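Molinate hydrolase (Gulosibacter molinativorax, PDB 4UB9) hydrolyses the thiocarbamate pesticide molinate and is a zinc-containing member of the amidohydrolase family. Local coordinates at residues P53-F58 with T65-T70; G41-G46 with G437-G442; G172-M177 with F238-V243. All blocks are in the same frame, centred on the assembly; numbering follows the deposited sequence.

Interaction 1: P53-F58 with T65-T70; sequences PETTVF and TKVGST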
# COMPACT_ATOMS: atom_id res chain seq x y z
N PRO A 53 54.95 15.38 -22.68
CA PRO A 53 54.57 16.68 -23.22
C PRO A 53 54.84 16.81 -24.73
O PRO A 53 55.47 15.96 -25.34
CB PRO A 53 55.43 17.67 -22.41
CG PRO A 53 56.20 16.87 -21.41
CD PRO A 53 56.22 15.46 -21.94
N GLU A 54 54.34 17.90 -25.30
CA GLU A 54 54.66 18.26 -26.71
C GLU A 54 54.39 17.18 -27.70
O GLU A 54 55.24 16.84 -28.54
CB GLU A 54 56.10 18.78 -26.84
CG GLU A 54 56.05 20.24 -26.53
CD GLU A 54 57.31 20.83 -25.98
OE1 GLU A 54 58.32 20.11 -25.77
OE2 GLU A 54 57.27 22.05 -25.76
N THR A 55 53.24 16.57 -27.53
CA THR A 55 52.91 15.39 -28.30
C THR A 55 51.83 15.74 -29.28
O THR A 55 51.02 16.61 -29.05
CB THR A 55 52.49 14.21 -27.42
OG1 THR A 55 53.46 14.00 -26.38
CG2 THR A 55 52.39 12.94 -28.24
N THR A 56 51.91 15.05 -30.40
CA THR A 56 50.96 15.16 -31.45
C THR A 56 50.39 13.78 -31.77
O THR A 56 51.11 12.78 -31.84
CB THR A 56 51.58 15.82 -32.71
OG1 THR A 56 51.71 17.24 -32.46
CG2 THR A 56 50.73 15.60 -33.96
N VAL A 57 49.08 13.77 -31.96
CA VAL A 57 48.36 12.56 -32.33
C VAL A 57 47.71 12.75 -33.69
O VAL A 57 47.02 13.74 -33.94
CB VAL A 57 47.25 12.24 -31.34
CG1 VAL A 57 46.49 10.99 -31.78
CG2 VAL A 57 47.82 12.07 -29.95
N PHE A 58 47.97 11.81 -34.58
CA PHE A 58 47.52 11.95 -35.94
C PHE A 58 46.56 10.83 -36.28
O PHE A 58 46.90 9.64 -36.17
CB PHE A 58 48.68 11.97 -36.94
CG PHE A 58 48.28 12.33 -38.34
CD1 PHE A 58 48.04 13.65 -38.67
CD2 PHE A 58 48.19 11.37 -39.34
CE1 PHE A 58 47.66 14.00 -39.95
CE2 PHE A 58 47.83 11.72 -40.64
CZ PHE A 58 47.56 13.05 -40.94
N THR A 65 47.07 6.87 -36.75
CA THR A 65 48.24 6.45 -37.58
C THR A 65 49.59 6.88 -37.00
O THR A 65 50.58 6.22 -37.24
CB THR A 65 48.15 6.97 -39.03
OG1 THR A 65 48.00 8.39 -39.01
CG2 THR A 65 46.97 6.35 -39.75
N LYS A 66 49.61 7.95 -36.22
CA LYS A 66 50.84 8.43 -35.65
C LYS A 66 50.69 9.03 -34.28
O LYS A 66 49.78 9.81 -34.04
CB LYS A 66 51.43 9.50 -36.58
CG LYS A 66 52.52 9.00 -37.51
CD LYS A 66 52.60 9.80 -38.81
CE LYS A 66 53.93 9.52 -39.51
NZ LYS A 66 53.71 9.19 -40.94
N VAL A 67 51.64 8.73 -33.42
CA VAL A 67 51.74 9.36 -32.10
C VAL A 67 53.20 9.63 -31.80
O VAL A 67 54.00 8.72 -31.75
CB VAL A 67 51.23 8.45 -30.98
CG1 VAL A 67 51.34 9.14 -29.62
CG2 VAL A 67 49.80 8.04 -31.26
N GLY A 68 53.54 10.88 -31.61
CA GLY A 68 54.91 11.19 -31.29
C GLY A 68 55.15 12.64 -31.03
O GLY A 68 54.21 13.44 -30.88
N SER A 69 56.42 12.96 -30.91
CA SER A 69 56.82 14.33 -30.66
C SER A 69 56.30 15.25 -31.72
O SER A 69 56.23 14.94 -32.92
CB SER A 69 58.32 14.49 -30.56
OG SER A 69 58.70 14.52 -29.19
N THR A 70 55.88 16.40 -31.23
CA THR A 70 55.18 17.39 -32.02
C THR A 70 55.98 17.72 -33.31
O THR A 70 55.44 17.73 -34.41
CB THR A 70 54.86 18.63 -31.13
OG1 THR A 70 53.95 19.48 -31.81
CG2 THR A 70 56.14 19.40 -30.71
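A beta hairpin brings strand 55-58 against strand 65-69, which run antiparallel with their axes 4.7 Å apart. Thr56 pairs with Gly68 and Phe58 with Lys66 as hydrogen-bonded pairs. Val57 and Val67 form the non-hydrogen-bonded pair between them. Thr56 N gives a nearly straight bond to Gly68 O (2.8 Å, 172° at the hydrogen), and Gly68 N returns one to Thr56 O. Phe58 N donates to Lys66 O at 2.8 Å. At Phe58 the ladder has a classic beta bulge, since Thr65 and Lys66 both face it. Phe58 O therefore takes three donors: Thr65 N at 2.8 Å, Lys66 N at 3.2 Å and Thr65 OG1 at 3.3 Å. The hydroxyl stands well above the carbonyl plane. It also lies in the plane of the Phe58 ring, at its CD2 edge. The ring gets there because CG is anti to the backbone N (chi1 -171°).

The hairpin forms one side of a four-stranded mixed sheet, in which strand 36-39 is the next neighbour of 55-60. One face carries Val57 and Val67, whose side chains both rest on Ile439. The other carries Thr56, Phe58 and Lys66, and the CB atoms of Phe58 and Lys66 are 3.7 Å apart. Beyond the strand, Thr70 N bonds to Glu54 O. The Thr56 and Thr70 side chains cross at about a right angle, and their OG1 atoms share a hydrogen bond of 3.2 Å.

Interaction 2: G41-G46 with G437-G442; sequences GTLIDG and GSIDVG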
# COMPACT_ATOMS: atom_id res chain seq x y z
N GLY A 41 50.19 18.90 -27.30
CA GLY A 41 49.69 18.79 -25.92
C GLY A 41 50.39 17.72 -25.11
O GLY A 41 51.15 16.92 -25.66
N THR A 42 50.19 17.76 -23.80
CA THR A 42 50.65 16.71 -22.91
C THR A 42 49.76 15.45 -23.08
O THR A 42 48.57 15.48 -22.79
CB THR A 42 50.65 17.19 -21.45
OG1 THR A 42 51.46 18.37 -21.36
CG2 THR A 42 51.24 16.12 -20.53
N LEU A 43 50.37 14.37 -23.54
CA LEU A 43 49.67 13.12 -23.79
C LEU A 43 49.58 12.20 -22.56
O LEU A 43 50.60 11.84 -21.94
CB LEU A 43 50.30 12.35 -24.92
CG LEU A 43 49.64 10.98 -25.23
CD1 LEU A 43 48.27 11.16 -25.85
CD2 LEU A 43 50.51 10.17 -26.18
N ILE A 44 48.34 11.85 -22.22
CA ILE A 44 48.03 10.82 -21.20
C ILE A 44 47.32 9.75 -21.98
O ILE A 44 46.14 9.89 -22.30
CB ILE A 44 47.13 11.34 -20.08
CG1 ILE A 44 47.84 12.47 -19.32
CG2 ILE A 44 46.77 10.21 -19.14
CD1 ILE A 44 47.05 13.09 -18.18
N ASP A 45 48.07 8.73 -22.38
CA ASP A 45 47.61 7.83 -23.47
C ASP A 45 46.70 6.65 -23.04
O ASP A 45 46.15 5.94 -23.88
CB ASP A 45 48.81 7.28 -24.29
CG ASP A 45 49.75 6.41 -23.47
OD1 ASP A 45 49.67 6.38 -22.20
OD2 ASP A 45 50.57 5.75 -24.10
N GLY A 46 46.63 6.43 -21.74
CA GLY A 46 45.83 5.33 -21.18
C GLY A 46 46.62 4.06 -20.83
O GLY A 46 46.06 3.11 -20.27
N GLY A 437 40.18 2.62 -26.07
CA GLY A 437 40.54 2.75 -24.65
C GLY A 437 41.95 3.25 -24.39
O GLY A 437 42.35 3.45 -23.25
N SER A 438 42.71 3.42 -25.46
CA SER A 438 44.01 4.08 -25.36
C SER A 438 44.38 4.75 -26.68
O SER A 438 43.93 4.36 -27.76
CB SER A 438 45.14 3.12 -24.95
OG SER A 438 45.43 2.18 -25.99
N ILE A 439 45.30 5.69 -26.55
CA ILE A 439 45.89 6.33 -27.70
C ILE A 439 47.15 5.59 -28.16
O ILE A 439 48.20 5.63 -27.52
CB ILE A 439 46.21 7.79 -27.39
CG1 ILE A 439 44.88 8.52 -27.18
CG2 ILE A 439 46.99 8.40 -28.54
CD1 ILE A 439 45.00 9.94 -26.67
N ASP A 440 46.98 4.86 -29.25
CA ASP A 440 47.99 3.90 -29.74
C ASP A 440 47.73 3.70 -31.21
O ASP A 440 46.58 3.65 -31.65
CB ASP A 440 47.89 2.52 -29.06
CG ASP A 440 48.74 2.40 -27.79
OD1 ASP A 440 49.98 2.55 -27.90
OD2 ASP A 440 48.20 2.18 -26.68
N VAL A 441 48.81 3.59 -31.96
CA VAL A 441 48.73 3.50 -33.39
C VAL A 441 47.89 2.29 -33.72
O VAL A 441 48.09 1.24 -33.15
CB VAL A 441 50.14 3.41 -34.04
CG1 VAL A 441 50.03 3.09 -35.53
CG2 VAL A 441 50.90 4.71 -33.82
N GLY A 442 46.98 2.43 -34.66
CA GLY A 442 46.13 1.30 -35.10
C GLY A 442 44.76 1.28 -34.45
O GLY A 442 43.82 0.78 -35.02
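Asp45 O accepts the backbone N of Ile439 in the carbonyl plane (2.8 Å, 163° at the hydrogen), while the touching chain parts run 151° apart. This joins the residues just after strand 41-43 to the loop that leads from helix 424-429 to strand 447-450. Distant parts of the sequence thus meet beside the small beta domain, which pairs with a TIM-barrel domain as in other amidohydrolases.

Beside this bond lies an apolar pair, Leu43 and Ile439. Both point toward the opposite segment and cross at a slant. They touch through their CD1 methyls at 3.6 Å. Leu43 CD1 also lies 4.1 Å from Ile439 CG2, so one methyl meets both branches of the isoleucine. With CG anti to the backbone N (chi1 178°), Leu43 reaches out to Ile439 with CD1. Both residues also rest on Ile89 of strand 88-95 and on Val67, so the pair lies between the hairpin strand 63-69 and strand 88-95.

Asp45 brings its CB to 4.1 Å from Ile439 CB. Its carboxylate turns to Asn47 N through OD1. Gly46 runs past Ser438 with no room for a side chain. A CB there would press on Gly437 O and Ser438 CB, and its backbone angles would also jam it against Asp45 O. Ser438 CB comes within 3.2 Å of Asp45 O. Its hydroxyl is held by Lys443 NZ, and Ser438 OG donates to the anti lone pair of Asp440 OD2 at 2.9 Å.

Interaction 3: G172-M177 with F238-V243; sequences GTLIGM and FCKIAV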
# COMPACT_ATOMS: atom_id res chain seq x y z
N GLY A 172 21.78 -6.39 -23.60
CA GLY A 172 20.32 -6.57 -23.66
C GLY A 172 19.79 -6.61 -22.24
O GLY A 172 20.01 -5.69 -21.44
N THR A 173 19.17 -7.72 -21.88
CA THR A 173 18.62 -7.86 -20.51
C THR A 173 19.59 -8.55 -19.56
O THR A 173 20.67 -8.96 -19.93
CB THR A 173 17.29 -8.59 -20.50
OG1 THR A 173 16.67 -8.44 -19.23
CG2 THR A 173 17.46 -10.07 -20.81
N LEU A 174 19.20 -8.58 -18.32
CA LEU A 174 19.90 -9.30 -17.28
C LEU A 174 19.23 -10.66 -17.16
O LEU A 174 18.03 -10.76 -16.82
CB LEU A 174 19.69 -8.64 -15.94
CG LEU A 174 20.86 -8.33 -15.05
CD1 LEU A 174 20.89 -6.81 -14.95
CD2 LEU A 174 20.63 -8.88 -13.69
N ILE A 175 20.00 -11.69 -17.42
CA ILE A 175 19.43 -13.00 -17.49
C ILE A 175 18.93 -13.37 -16.11
O ILE A 175 19.71 -13.49 -15.16
CB ILE A 175 20.44 -14.04 -17.98
CG1 ILE A 175 21.05 -13.66 -19.33
CG2 ILE A 175 19.79 -15.41 -18.04
CD1 ILE A 175 20.06 -13.42 -20.43
N GLY A 176 17.62 -13.66 -16.04
CA GLY A 176 16.98 -14.13 -14.82
C GLY A 176 16.36 -13.04 -13.97
O GLY A 176 15.91 -13.29 -12.85
N MET A 177 16.36 -11.82 -14.49
CA MET A 177 15.74 -10.71 -13.77
C MET A 177 14.43 -10.38 -14.41
O MET A 177 14.26 -10.42 -15.64
CB MET A 177 16.64 -9.45 -13.79
CG MET A 177 16.14 -8.32 -12.86
SD MET A 177 17.07 -6.76 -12.97
CE MET A 177 16.69 -6.21 -14.62
N PHE A 238 27.72 -8.75 -25.19
CA PHE A 238 28.15 -9.46 -23.99
C PHE A 238 26.91 -9.92 -23.25
O PHE A 238 25.80 -9.65 -23.70
CB PHE A 238 29.05 -8.61 -23.10
CG PHE A 238 28.52 -7.25 -22.83
CD1 PHE A 238 27.63 -7.05 -21.82
CD2 PHE A 238 28.93 -6.14 -23.57
CE1 PHE A 238 27.16 -5.79 -21.51
CE2 PHE A 238 28.45 -4.88 -23.29
CZ PHE A 238 27.57 -4.70 -22.25
N CYS A 239 27.09 -10.68 -22.16
CA CYS A 239 25.93 -11.24 -21.47
C CYS A 239 26.08 -11.07 -20.01
O CYS A 239 27.12 -11.43 -19.43
CB CYS A 239 25.79 -12.72 -21.80
SG CYS A 239 24.37 -13.49 -21.00
N LYS A 240 25.02 -10.59 -19.38
CA LYS A 240 25.09 -10.32 -17.93
C LYS A 240 24.09 -11.22 -17.24
O LYS A 240 22.92 -11.26 -17.61
CB LYS A 240 24.81 -8.85 -17.59
CG LYS A 240 24.93 -8.56 -16.10
CD LYS A 240 25.14 -7.09 -15.76
CE LYS A 240 23.89 -6.37 -15.31
NZ LYS A 240 24.16 -5.31 -14.27
N ILE A 241 24.56 -11.93 -16.23
CA ILE A 241 23.76 -12.91 -15.55
C ILE A 241 23.43 -12.41 -14.16
O ILE A 241 24.31 -12.02 -13.41
CB ILE A 241 24.51 -14.26 -15.31
CG1 ILE A 241 25.09 -14.88 -16.57
CG2 ILE A 241 23.58 -15.26 -14.63
CD1 ILE A 241 24.09 -15.05 -17.64
N ALA A 242 22.18 -12.54 -13.78
CA ALA A 242 21.76 -12.27 -12.40
C ALA A 242 22.13 -13.41 -11.48
O ALA A 242 21.32 -14.27 -11.23
CB ALA A 242 20.27 -12.05 -12.32
N VAL A 243 23.36 -13.41 -11.00
CA VAL A 243 23.83 -14.47 -10.14
C VAL A 243 23.05 -14.43 -8.83
O VAL A 243 22.57 -15.46 -8.35
CB VAL A 243 25.31 -14.28 -9.81
CG1 VAL A 243 25.74 -15.25 -8.71
CG2 VAL A 243 26.12 -14.47 -11.05
O HOH W 1 22.82 -10.35 -21.08
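A water bridges the two segments where they begin to part, giving a proton to Thr173 O (2.8 Å) and accepting one from Lys240 N (2.8 Å). Direct bonds take over beyond it. Ile175 N donates almost straight to Lys240 O (3.0 Å, 172° at the hydrogen), in the carbonyl plane. Ala242 N then donates to Ile175 O at 3.0 Å. These bonds make a parallel pairing of Ile175 with Ile241.

The segments are neighbouring strands of the amidohydrolase TIM barrel, 174-175 beside 239-242. Ile175 and Ile241 face the surrounding helices. Ile175 CG1 sits between Cys239 SG and Ile241 CD1, each 3.7 Å away. It is anti to its own carbonyl carbon (chi1 -56°), and Ile228 and Tyr231 of helix 221-232 also touch this side chain.

Leu174 and Lys240 point to the other face, that of the zinc site. The Lys240 side chain comes to about 4 Å from the zinc ion, and that of Leu174 to about 4 Å from the zinc ligand His282. Leu174 CD2 presses on Ala242 CB at 3.5 Å, a tight contact. Replacing Leu174 with an alanine would probably leave the methyl of Ala242 without this apolar neighbour and open a gap beside His282. After Leu174 the chain reverses in a type II turn, with Gly176 at its third position and Met177 N bonded to Leu174 O.

Overall arrangement
Interactions 1 and 2 are neighbours, with centres about 9 Å apart, and they touch: Leu43 packs against Thr55 and Val67, and Thr55 N probably hydrogen-bonds to Gly41 O. Interaction 1 is a partly buried hairpin held mainly by a ladder of backbone bonds. Interaction 2 is buried and rests on one backbone bond and a pair of branched side chains. Its two segments lie far apart in sequence, so it closes a long loop that contains the other two contacts. Interaction 3 is wholly buried and lies on the opposite side of the chain's centre, about 33 Å from interaction 2 between centres. There the strands run parallel, and one face borders the zinc site.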